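Local coordinates for protein (R)-specific secondary-alkylsulfatase (Pseudomonas sp., PDB 4AXH) that hydrolyses secondary alkyl sulfates with strict inversion of configuration, as a zinc-dependent homodimeric sulfatase that turns (R)-esters into (S)-alcohols and sulfate, at residues 609-612 with 613-617; 625-629 with 630-634; 638-641 with 642-646. All blocks are in the same frame, centred on the assembly; numbering follows the deposited sequence.

How the interactions relate
All three contacts belong to the C-terminal domain, of the SCP2 clan, and come in series along the chain: interaction 1 starts the helix 611-618, interaction 2 ends the helix 624-630, and interaction 3 forms the helix 640-646. The strands 605-609 and 634-637, neighbours in the five-stranded mixed sheet, lead into the first helix and out of the second. The centres of interactions 1 and 2 lie about 11 Å apart and the two touch, Ile-617 packing on Val-633. Interaction 3 has its centre about 13 Å from that of interaction 2 and about 17 Å from that of interaction 1. Together they lie on helices that pack beside the sheet, away from the two zinc ions.

Interaction 1: residues 609-612 with 613-617; sequences LTKP and TLDQI
The carboxylate of Asp-615 leans on the aliphatic part of Lys-611, one helical turn earlier, with both of its oxygens near the lysine CE; the closer approach is Lys-611 CE to Asp-615 OD2, 3.4 Å. Asp-615 CG is turned back beside its own backbone N (chi1 -71°), which brings the carboxylate to the Lys-611 side. The opposite charges stay short of a salt bridge, Lys-611 NZ lying 4.1 Å from Asp-615 OD2. The ammonium is instead hydrogen-bonded to the carbonyl oxygen of Arg-545.

The second flat group is the peptide carbonyl of Thr-610, whose oxygen is gripped twice. Leu-614 N comes nearly head-on to Thr-610 O at 2.9 Å, closing the first helical turn. Thr-613 OG1 reaches the same Thr-610 O from 21° off the carbonyl plane, also at 2.9 Å. That hydroxyl is placed by a chi1 of 75°, which sets OG1 between the backbone N and the carbonyl carbon. In return the side chain of Thr-610, the N-cap residue, accepts a weak bond from Thr-613 N to Thr-610 OG1 at 3.4 Å. One residue before the cap, Leu-609 CD1 rests on Leu-614 CB at 3.8 Å.

Asp-578 OD1 takes the backbone N-H of Lys-611, adding a second acceptor at the start of the helix. The turn joins strand 605-609 to helix 611-618, and Leu-609 and Leu-614 both press on Trp-574 and Phe-576 of strand 570-576 in the sheet.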
ATOM      1  N   LEU A 609     -14.861  12.378  32.941  1.00 84.73           N
ATOM      2  CA  LEU A 609     -14.202  13.650  32.602  1.00 83.72           C
ATOM      3  C   LEU A 609     -14.841  14.218  31.359  1.00 87.63           C
ATOM      4  O   LEU A 609     -15.753  13.604  30.805  1.00 87.69           O
ATOM      5  CB  LEU A 609     -12.679  13.446  32.366  1.00 83.53           C
ATOM      6  CG  LEU A 609     -12.188  12.732  31.072  1.00 87.62           C
ATOM      7  CD1 LEU A 609     -10.684  12.760  30.987  1.00 89.92           C
ATOM      8  CD2 LEU A 609     -12.624  11.277  31.004  1.00 87.14           C
ATOM      9  N   THR A 610     -14.346  15.367  30.899  1.00 84.70           N
ATOM     10  CA  THR A 610     -14.815  16.013  29.673  1.00 85.11           C
ATOM     11  C   THR A 610     -13.670  16.043  28.647  1.00 91.36           C
ATOM     12  O   THR A 610     -12.505  15.921  29.048  1.00 92.03           O
ATOM     13  CB  THR A 610     -15.362  17.432  29.963  1.00 87.08           C
ATOM     14  OG1 THR A 610     -14.289  18.325  30.264  1.00 82.10           O
ATOM     15  CG2 THR A 610     -16.396  17.452  31.067  1.00 83.95           C
ATOM     16  N   LYS A 611     -13.989  16.218  27.339  1.00 87.52           N
ATOM     17  CA  LYS A 611     -12.961  16.331  26.295  1.00 86.91           C
ATOM     18  C   LYS A 611     -12.004  17.514  26.593  1.00 88.90           C
ATOM     19  O   LYS A 611     -10.797  17.256  26.621  1.00 87.83           O
ATOM     20  CB  LYS A 611     -13.560  16.426  24.880  1.00 89.62           C
ATOM     21  CG  LYS A 611     -12.522  16.213  23.758  1.00104.31           C
ATOM     22  CD  LYS A 611     -12.631  17.277  22.660  1.00112.51           C
ATOM     23  CE  LYS A 611     -11.536  17.190  21.623  1.00114.09           C
ATOM     24  NZ  LYS A 611     -11.759  18.141  20.494  1.00119.70           N
ATOM     25  N   PRO A 612     -12.478  18.761  26.923  1.00 84.54           N
ATOM     26  CA  PRO A 612     -11.514  19.833  27.246  1.00 84.00           C
ATOM     27  C   PRO A 612     -10.535  19.491  28.381  1.00 86.73           C
ATOM     28  O   PRO A 612      -9.373  19.876  28.281  1.00 85.48           O
ATOM     29  CB  PRO A 612     -12.395  21.057  27.541  1.00 85.78           C
ATOM     30  CG  PRO A 612     -13.776  20.539  27.721  1.00 90.42           C
ATOM     31  CD  PRO A 612     -13.871  19.267  26.954  1.00 85.94           C
ATOM     32  N   THR A 613     -10.977  18.709  29.410  1.00 83.45           N
ATOM     33  CA  THR A 613     -10.096  18.269  30.504  1.00 82.99           C
ATOM     34  C   THR A 613      -9.129  17.197  30.005  1.00 84.69           C
ATOM     35  O   THR A 613      -7.943  17.289  30.305  1.00 83.81           O
ATOM     36  CB  THR A 613     -10.841  17.885  31.808  1.00 92.50           C
ATOM     37  OG1 THR A 613     -11.476  16.615  31.676  1.00 94.51           O
ATOM     38  CG2 THR A 613     -11.820  18.961  32.289  1.00 89.77           C
ATOM     39  N   LEU A 614      -9.617  16.224  29.192  1.00 81.02           N
ATOM     40  CA  LEU A 614      -8.778  15.169  28.588  1.00 81.27           C
ATOM     41  C   LEU A 614      -7.682  15.827  27.777  1.00 86.68           C
ATOM     42  O   LEU A 614      -6.525  15.422  27.881  1.00 85.59           O
ATOM     43  CB  LEU A 614      -9.595  14.211  27.680  1.00 81.17           C
ATOM     44  CG  LEU A 614      -8.811  13.084  26.967  1.00 85.26           C
ATOM     45  CD1 LEU A 614      -8.641  11.849  27.856  1.00 85.03           C
ATOM     46  CD2 LEU A 614      -9.481  12.697  25.663  1.00 87.10           C
ATOM     47  N   ASP A 615      -8.053  16.876  27.007  1.00 85.26           N
ATOM     48  CA  ASP A 615      -7.167  17.676  26.165  1.00 85.60           C
ATOM     49  C   ASP A 615      -6.047  18.302  26.985  1.00 88.89           C
ATOM     50  O   ASP A 615      -4.893  18.248  26.554  1.00 89.62           O
ATOM     51  CB  ASP A 615      -7.960  18.760  25.400  1.00 88.10           C
ATOM     52  CG  ASP A 615      -8.860  18.263  24.275  1.00 99.09           C
ATOM     53  OD1 ASP A 615      -8.408  17.390  23.484  1.00106.95           O
ATOM     54  OD2 ASP A 615      -9.981  18.803  24.134  1.00 98.61           O
ATOM     55  N   GLN A 616      -6.379  18.853  28.176  1.00 83.85           N
ATOM     56  CA  GLN A 616      -5.422  19.468  29.102  1.00 82.93           C
ATOM     57  C   GLN A 616      -4.398  18.465  29.625  1.00 85.21           C
ATOM     58  O   GLN A 616      -3.218  18.807  29.726  1.00 84.82           O
ATOM     59  CB  GLN A 616      -6.142  20.156  30.260  1.00 84.27           C
ATOM     60  CG  GLN A 616      -6.653  21.542  29.926  1.00103.89           C
ATOM     61  CD  GLN A 616      -7.293  22.157  31.135  1.00129.66           C
ATOM     62  OE1 GLN A 616      -6.613  22.698  32.015  1.00127.92           O
ATOM     63  NE2 GLN A 616      -8.614  22.048  31.224  1.00122.16           N
ATOM     64  N   ILE A 617      -4.840  17.223  29.934  1.00 81.42           N
ATOM     65  CA  ILE A 617      -3.971  16.127  30.400  1.00 81.76           C
ATOM     66  C   ILE A 617      -3.105  15.632  29.234  1.00 89.97           C
ATOM     67  O   ILE A 617      -1.931  15.326  29.441  1.00 90.64           O
ATOM     68  CB  ILE A 617      -4.766  14.973  31.085  1.00 84.03           C
ATOM     69  CG1 ILE A 617      -5.574  15.491  32.279  1.00 84.15           C
ATOM     70  CG2 ILE A 617      -3.851  13.818  31.529  1.00 84.13           C
ATOM     71  CD1 ILE A 617      -6.920  14.836  32.429  1.00 91.03           C
TER

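Interaction 2: residues 625-629 with 630-634; sequences PTAIK and QGTVK
Val-633 turns back onto the helix it has just left and meets Ala-627 and Ile-628 with its two branches. Its CB points at the helix, and Val-633 CB lies 3.9 Å from Ile-628 CD1. From there the branches part. Val-633 CG1, anti to the backbone N (chi1 178°), touches the tip of Ile-628, 3.5 Å from Ile-628 CD1, the two side chains lying at a slant to each other. Val-633 CG2, beside the valine's own N, goes to the methyl of Ala-627 instead, 3.7 Å from Ala-627 CB. The valine thus straddles two consecutive residues of the last helical turn, and it also packs on Ile-617 of helix 611-618.

The polar half of the contact gathers at Ala-627 O. Thr-632 OG1 donates to Ala-627 O at 3.2 Å, meeting the oxygen well to the side of the C=O direction (C=O...donor angle 112°). Weak bonds from Val-633 N and Gly-631 N turn to this same oxygen, and Gly-631 N makes another weak one to Ile-628 O. The last regular helical bond nearby is Gln-630 N to Thr-626 O, 3.0 Å. Gly-631 then swings the chain out of the helix with a positive phi of 103°, a backbone conformation that glycine takes readily.

Chemically, one carbonyl at the C-terminal end of helix 624-630 is shared among a hydroxyl and two weak amide donors, while Ala-627 and Val-633, whose methyls meet beside it, are buried. The chain's reversal toward strand 634-637 thus rests on hydrocarbon packing as well as on hydrogen bonds.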
ATOM      1  N   PRO A 625      -2.987  13.501  39.271  1.00111.89           N
ATOM      2  CA  PRO A 625      -3.505  13.713  40.642  1.00112.14           C
ATOM      3  C   PRO A 625      -4.055  15.120  40.921  1.00116.50           C
ATOM      4  O   PRO A 625      -4.998  15.253  41.705  1.00116.39           O
ATOM      5  CB  PRO A 625      -2.330  13.330  41.545  1.00113.75           C
ATOM      6  CG  PRO A 625      -1.140  13.460  40.697  1.00117.85           C
ATOM      7  CD  PRO A 625      -1.553  13.138  39.300  1.00113.29           C
ATOM      8  N   THR A 626      -3.505  16.153  40.234  1.00112.62           N
ATOM      9  CA  THR A 626      -3.951  17.551  40.298  1.00112.31           C
ATOM     10  C   THR A 626      -5.418  17.629  39.830  1.00116.33           C
ATOM     11  O   THR A 626      -6.226  18.320  40.456  1.00115.94           O
ATOM     12  CB  THR A 626      -3.012  18.416  39.437  1.00121.66           C
ATOM     13  OG1 THR A 626      -1.685  18.329  39.957  1.00122.45           O
ATOM     14  CG2 THR A 626      -3.446  19.876  39.349  1.00120.11           C
ATOM     15  N   ALA A 627      -5.749  16.887  38.747  1.00113.10           N
ATOM     16  CA  ALA A 627      -7.084  16.791  38.156  1.00112.88           C
ATOM     17  C   ALA A 627      -8.046  16.039  39.059  1.00115.74           C
ATOM     18  O   ALA A 627      -9.204  16.449  39.163  1.00115.02           O
ATOM     19  CB  ALA A 627      -7.007  16.106  36.806  1.00113.73           C
ATOM     20  N   ILE A 628      -7.570  14.932  39.701  1.00111.84           N
ATOM     21  CA  ILE A 628      -8.339  14.110  40.651  1.00111.36           C
ATOM     22  C   ILE A 628      -8.816  14.988  41.805  1.00116.03           C
ATOM     23  O   ILE A 628     -10.011  14.985  42.116  1.00115.82           O
ATOM     24  CB  ILE A 628      -7.541  12.880  41.193  1.00114.12           C
ATOM     25  CG1 ILE A 628      -6.928  11.991  40.079  1.00114.08           C
ATOM     26  CG2 ILE A 628      -8.366  12.055  42.192  1.00115.23           C
ATOM     27  CD1 ILE A 628      -7.866  11.362  39.100  1.00119.01           C
ATOM     28  N   LYS A 629      -7.878  15.740  42.428  1.00112.62           N
ATOM     29  CA  LYS A 629      -8.180  16.631  43.550  1.00111.93           C
ATOM     30  C   LYS A 629      -9.103  17.784  43.152  1.00112.71           C
ATOM     31  O   LYS A 629     -10.101  18.010  43.834  1.00112.22           O
ATOM     32  CB  LYS A 629      -6.926  17.055  44.348  1.00115.09           C
ATOM     33  CG  LYS A 629      -5.979  18.030  43.654  1.00135.59           C
ATOM     34  CD  LYS A 629      -4.885  18.498  44.598  1.00147.88           C
ATOM     35  CE  LYS A 629      -4.089  19.652  44.036  1.00159.16           C
ATOM     36  NZ  LYS A 629      -4.618  20.973  44.474  1.00166.92           N
ATOM     37  N   GLN A 630      -8.838  18.422  41.993  1.00106.85           N
ATOM     38  CA  GLN A 630      -9.645  19.497  41.394  1.00105.54           C
ATOM     39  C   GLN A 630     -11.141  19.110  41.243  1.00106.25           C
ATOM     40  O   GLN A 630     -12.015  19.971  41.344  1.00104.40           O
ATOM     41  CB  GLN A 630      -9.071  19.820  40.005  1.00106.74           C
ATOM     42  CG  GLN A 630      -9.655  21.052  39.332  1.00120.88           C
ATOM     43  CD  GLN A 630      -8.798  22.271  39.538  1.00139.69           C
ATOM     44  OE1 GLN A 630      -7.563  22.214  39.473  1.00136.15           O
ATOM     45  NE2 GLN A 630      -9.439  23.415  39.734  1.00130.12           N
ATOM     46  N   GLY A 631     -11.398  17.833  40.967  1.00101.99           N
ATOM     47  CA  GLY A 631     -12.738  17.300  40.741  1.00101.46           C
ATOM     48  C   GLY A 631     -13.065  17.053  39.275  1.00103.66           C
ATOM     49  O   GLY A 631     -14.084  16.420  38.970  1.00103.59           O
ATOM     50  N   THR A 632     -12.191  17.553  38.356  1.00 97.76           N
ATOM     51  CA  THR A 632     -12.300  17.437  36.890  1.00 96.11           C
ATOM     52  C   THR A 632     -12.160  15.999  36.373  1.00 99.77           C
ATOM     53  O   THR A 632     -12.511  15.718  35.224  1.00 99.27           O
ATOM     54  CB  THR A 632     -11.339  18.398  36.177  1.00 95.33           C
ATOM     55  OG1 THR A 632     -10.032  18.312  36.757  1.00 93.57           O
ATOM     56  CG2 THR A 632     -11.833  19.819  36.184  1.00 89.82           C
ATOM     57  N   VAL A 633     -11.621  15.104  37.208  1.00 96.68           N
ATOM     58  CA  VAL A 633     -11.477  13.681  36.914  1.00 97.06           C
ATOM     59  C   VAL A 633     -12.017  12.882  38.108  1.00103.38           C
ATOM     60  O   VAL A 633     -11.354  12.779  39.145  1.00104.00           O
ATOM     61  CB  VAL A 633     -10.035  13.248  36.506  1.00100.41           C
ATOM     62  CG1 VAL A 633      -9.957  11.740  36.274  1.00 99.89           C
ATOM     63  CG2 VAL A 633      -9.564  13.993  35.264  1.00100.14           C
ATOM     64  N   LYS A 634     -13.231  12.347  37.971  1.00100.33           N
ATOM     65  CA  LYS A 634     -13.851  11.525  39.010  1.00100.18           C
ATOM     66  C   LYS A 634     -13.622  10.050  38.682  1.00104.48           C
ATOM     67  O   LYS A 634     -13.761   9.647  37.523  1.00104.88           O
ATOM     68  CB  LYS A 634     -15.346  11.850  39.175  1.00102.17           C
ATOM     69  CG  LYS A 634     -15.605  13.246  39.734  1.00107.69           C
ATOM     70  CD  LYS A 634     -17.038  13.403  40.203  1.00113.23           C
ATOM     71  CE  LYS A 634     -17.364  14.849  40.487  1.00117.35           C
ATOM     72  NZ  LYS A 634     -18.408  14.991  41.530  1.00122.10           N
TER

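Interaction 3: residues 638-641 with 642-646; sequences DGKK and LGEFF
Lys-640, Lys-641 and Glu-644 form a salt-bridge network along helix 640-646 of the SCP2-like C-terminal domain, where the helix lies against the mixed sheet. The sheet side is the tight one: Leu-642 and Phe-645 are buried, both on Leu-572 of strand 570-576, and Leu-642 also meets Val-607 of strand 605-609. Along the helix backbone, Phe-645 N bonds to Lys-641 O at 3.0 Å, while the bonds Leu-642 N to Gly-639 O and Glu-644 N to Lys-640 O are weak.

The charged side is looser. Glu-644 extends from a CG anti to the backbone N (chi1 -177°) and lies alongside Lys-641, pointing the same way. Lys-641 CD passes 3.4 Å from Glu-644 OE1, yet Lys-641 NZ makes only a long salt bridge to that oxygen, 3.8 Å. Glu-644 OE2 is held separately by His-568 ND1, so both carboxylate oxygens have partners and the group's rotation is probably limited. The exposed Lys-640 bends back at its outer torsions, bringing NZ into a hydrogen-bonded salt bridge, 2.8 Å from Glu-644 OE1, which it meets from above the carboxylate plane, 49° out of it.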
ATOM      1  N   ASP A 638     -10.986   0.771  41.109  1.00 94.12           N
ATOM      2  CA  ASP A 638      -9.559   0.801  41.420  1.00 93.59           C
ATOM      3  C   ASP A 638      -8.831   2.009  40.797  1.00 97.55           C
ATOM      4  O   ASP A 638      -8.112   1.861  39.805  1.00 97.99           O
ATOM      5  CB  ASP A 638      -8.904  -0.549  41.029  1.00 95.10           C
ATOM      6  CG  ASP A 638      -7.641  -0.923  41.777  1.00103.80           C
ATOM      7  OD1 ASP A 638      -6.978  -0.005  42.332  1.00104.45           O
ATOM      8  OD2 ASP A 638      -7.292  -2.133  41.785  1.00108.08           O
ATOM      9  N   GLY A 639      -8.982   3.175  41.432  1.00 92.93           N
ATOM     10  CA  GLY A 639      -8.370   4.436  41.008  1.00 92.55           C
ATOM     11  C   GLY A 639      -6.873   4.387  40.756  1.00 95.12           C
ATOM     12  O   GLY A 639      -6.349   5.166  39.952  1.00 94.70           O
ATOM     13  N   LYS A 640      -6.183   3.452  41.431  1.00 90.42           N
ATOM     14  CA  LYS A 640      -4.740   3.215  41.323  1.00 89.56           C
ATOM     15  C   LYS A 640      -4.329   2.840  39.873  1.00 92.09           C
ATOM     16  O   LYS A 640      -3.236   3.206  39.427  1.00 91.34           O
ATOM     17  CB  LYS A 640      -4.344   2.111  42.341  1.00 91.48           C
ATOM     18  CG  LYS A 640      -2.953   1.458  42.184  1.00 93.15           C
ATOM     19  CD  LYS A 640      -2.857   0.085  42.876  1.00 93.29           C
ATOM     20  CE  LYS A 640      -3.144  -1.089  41.958  1.00 99.15           C
ATOM     21  NZ  LYS A 640      -2.006  -1.399  41.044  1.00103.17           N
ATOM     22  N   LYS A 641      -5.221   2.127  39.148  1.00 87.70           N
ATOM     23  CA  LYS A 641      -4.984   1.624  37.789  1.00 86.65           C
ATOM     24  C   LYS A 641      -4.817   2.692  36.704  1.00 88.28           C
ATOM     25  O   LYS A 641      -4.219   2.395  35.675  1.00 87.97           O
ATOM     26  CB  LYS A 641      -6.022   0.560  37.376  1.00 88.72           C
ATOM     27  CG  LYS A 641      -6.142  -0.652  38.299  1.00 94.83           C
ATOM     28  CD  LYS A 641      -5.314  -1.836  37.825  1.00101.19           C
ATOM     29  CE  LYS A 641      -5.335  -2.975  38.808  1.00109.85           C
ATOM     30  NZ  LYS A 641      -4.376  -4.042  38.424  1.00118.75           N
ATOM     31  N   LEU A 642      -5.313   3.921  36.922  1.00 83.07           N
ATOM     32  CA  LEU A 642      -5.163   4.978  35.926  1.00 81.93           C
ATOM     33  C   LEU A 642      -3.727   5.453  35.870  1.00 86.14           C
ATOM     34  O   LEU A 642      -3.133   5.446  34.790  1.00 86.12           O
ATOM     35  CB  LEU A 642      -6.127   6.157  36.142  1.00 81.40           C
ATOM     36  CG  LEU A 642      -6.220   7.153  34.982  1.00 85.39           C
ATOM     37  CD1 LEU A 642      -6.677   6.467  33.703  1.00 85.25           C
ATOM     38  CD2 LEU A 642      -7.183   8.274  35.306  1.00 87.29           C
ATOM     39  N   GLY A 643      -3.178   5.810  37.031  1.00 82.19           N
ATOM     40  CA  GLY A 643      -1.796   6.261  37.163  1.00 82.27           C
ATOM     41  C   GLY A 643      -0.814   5.208  36.693  1.00 86.93           C
ATOM     42  O   GLY A 643       0.216   5.538  36.090  1.00 85.85           O
ATOM     43  N   GLU A 644      -1.163   3.926  36.961  1.00 84.27           N
ATOM     44  CA  GLU A 644      -0.441   2.717  36.569  1.00 84.62           C
ATOM     45  C   GLU A 644      -0.398   2.674  35.036  1.00 87.29           C
ATOM     46  O   GLU A 644       0.687   2.557  34.453  1.00 87.48           O
ATOM     47  CB  GLU A 644      -1.177   1.469  37.129  1.00 86.64           C
ATOM     48  CG  GLU A 644      -0.492   0.131  36.868  1.00103.30           C
ATOM     49  CD  GLU A 644      -1.171  -1.116  37.421  1.00137.56           C
ATOM     50  OE1 GLU A 644      -2.098  -0.988  38.255  1.00129.55           O
ATOM     51  OE2 GLU A 644      -0.754  -2.230  37.029  1.00139.75           O
ATOM     52  N   PHE A 645      -1.579   2.819  34.396  1.00 81.90           N
ATOM     53  CA  PHE A 645      -1.721   2.813  32.947  1.00 80.57           C
ATOM     54  C   PHE A 645      -0.859   3.890  32.285  1.00 82.12           C
ATOM     55  O   PHE A 645      -0.102   3.567  31.374  1.00 81.96           O
ATOM     56  CB  PHE A 645      -3.205   2.910  32.539  1.00 82.11           C
ATOM     57  CG  PHE A 645      -3.447   3.256  31.094  1.00 83.29           C
ATOM     58  CD1 PHE A 645      -2.973   2.434  30.074  1.00 86.19           C
ATOM     59  CD2 PHE A 645      -4.153   4.402  30.749  1.00 85.43           C
ATOM     60  CE1 PHE A 645      -3.178   2.767  28.736  1.00 87.03           C
ATOM     61  CE2 PHE A 645      -4.361   4.735  29.410  1.00 88.17           C
ATOM     62  CZ  PHE A 645      -3.871   3.915  28.412  1.00 86.25           C
ATOM     63  N   PHE A 646      -0.922   5.132  32.786  1.00 76.72           N
ATOM     64  CA  PHE A 646      -0.155   6.271  32.289  1.00 76.16           C
ATOM     65  C   PHE A 646       1.362   6.140  32.464  1.00 79.56           C
ATOM     66  O   PHE A 646       2.125   6.793  31.742  1.00 79.28           O
ATOM     67  CB  PHE A 646      -0.685   7.578  32.904  1.00 78.15           C
ATOM     68  CG  PHE A 646      -1.939   8.066  32.229  1.00 79.90           C
ATOM     69  CD1 PHE A 646      -3.164   7.456  32.473  1.00 82.17           C
ATOM     70  CD2 PHE A 646      -1.888   9.085  31.292  1.00 83.66           C
ATOM     71  CE1 PHE A 646      -4.319   7.877  31.810  1.00 85.45           C
ATOM     72  CE2 PHE A 646      -3.047   9.514  30.639  1.00 85.15           C
ATOM     73  CZ  PHE A 646      -4.256   8.904  30.901  1.00 83.98           C
TER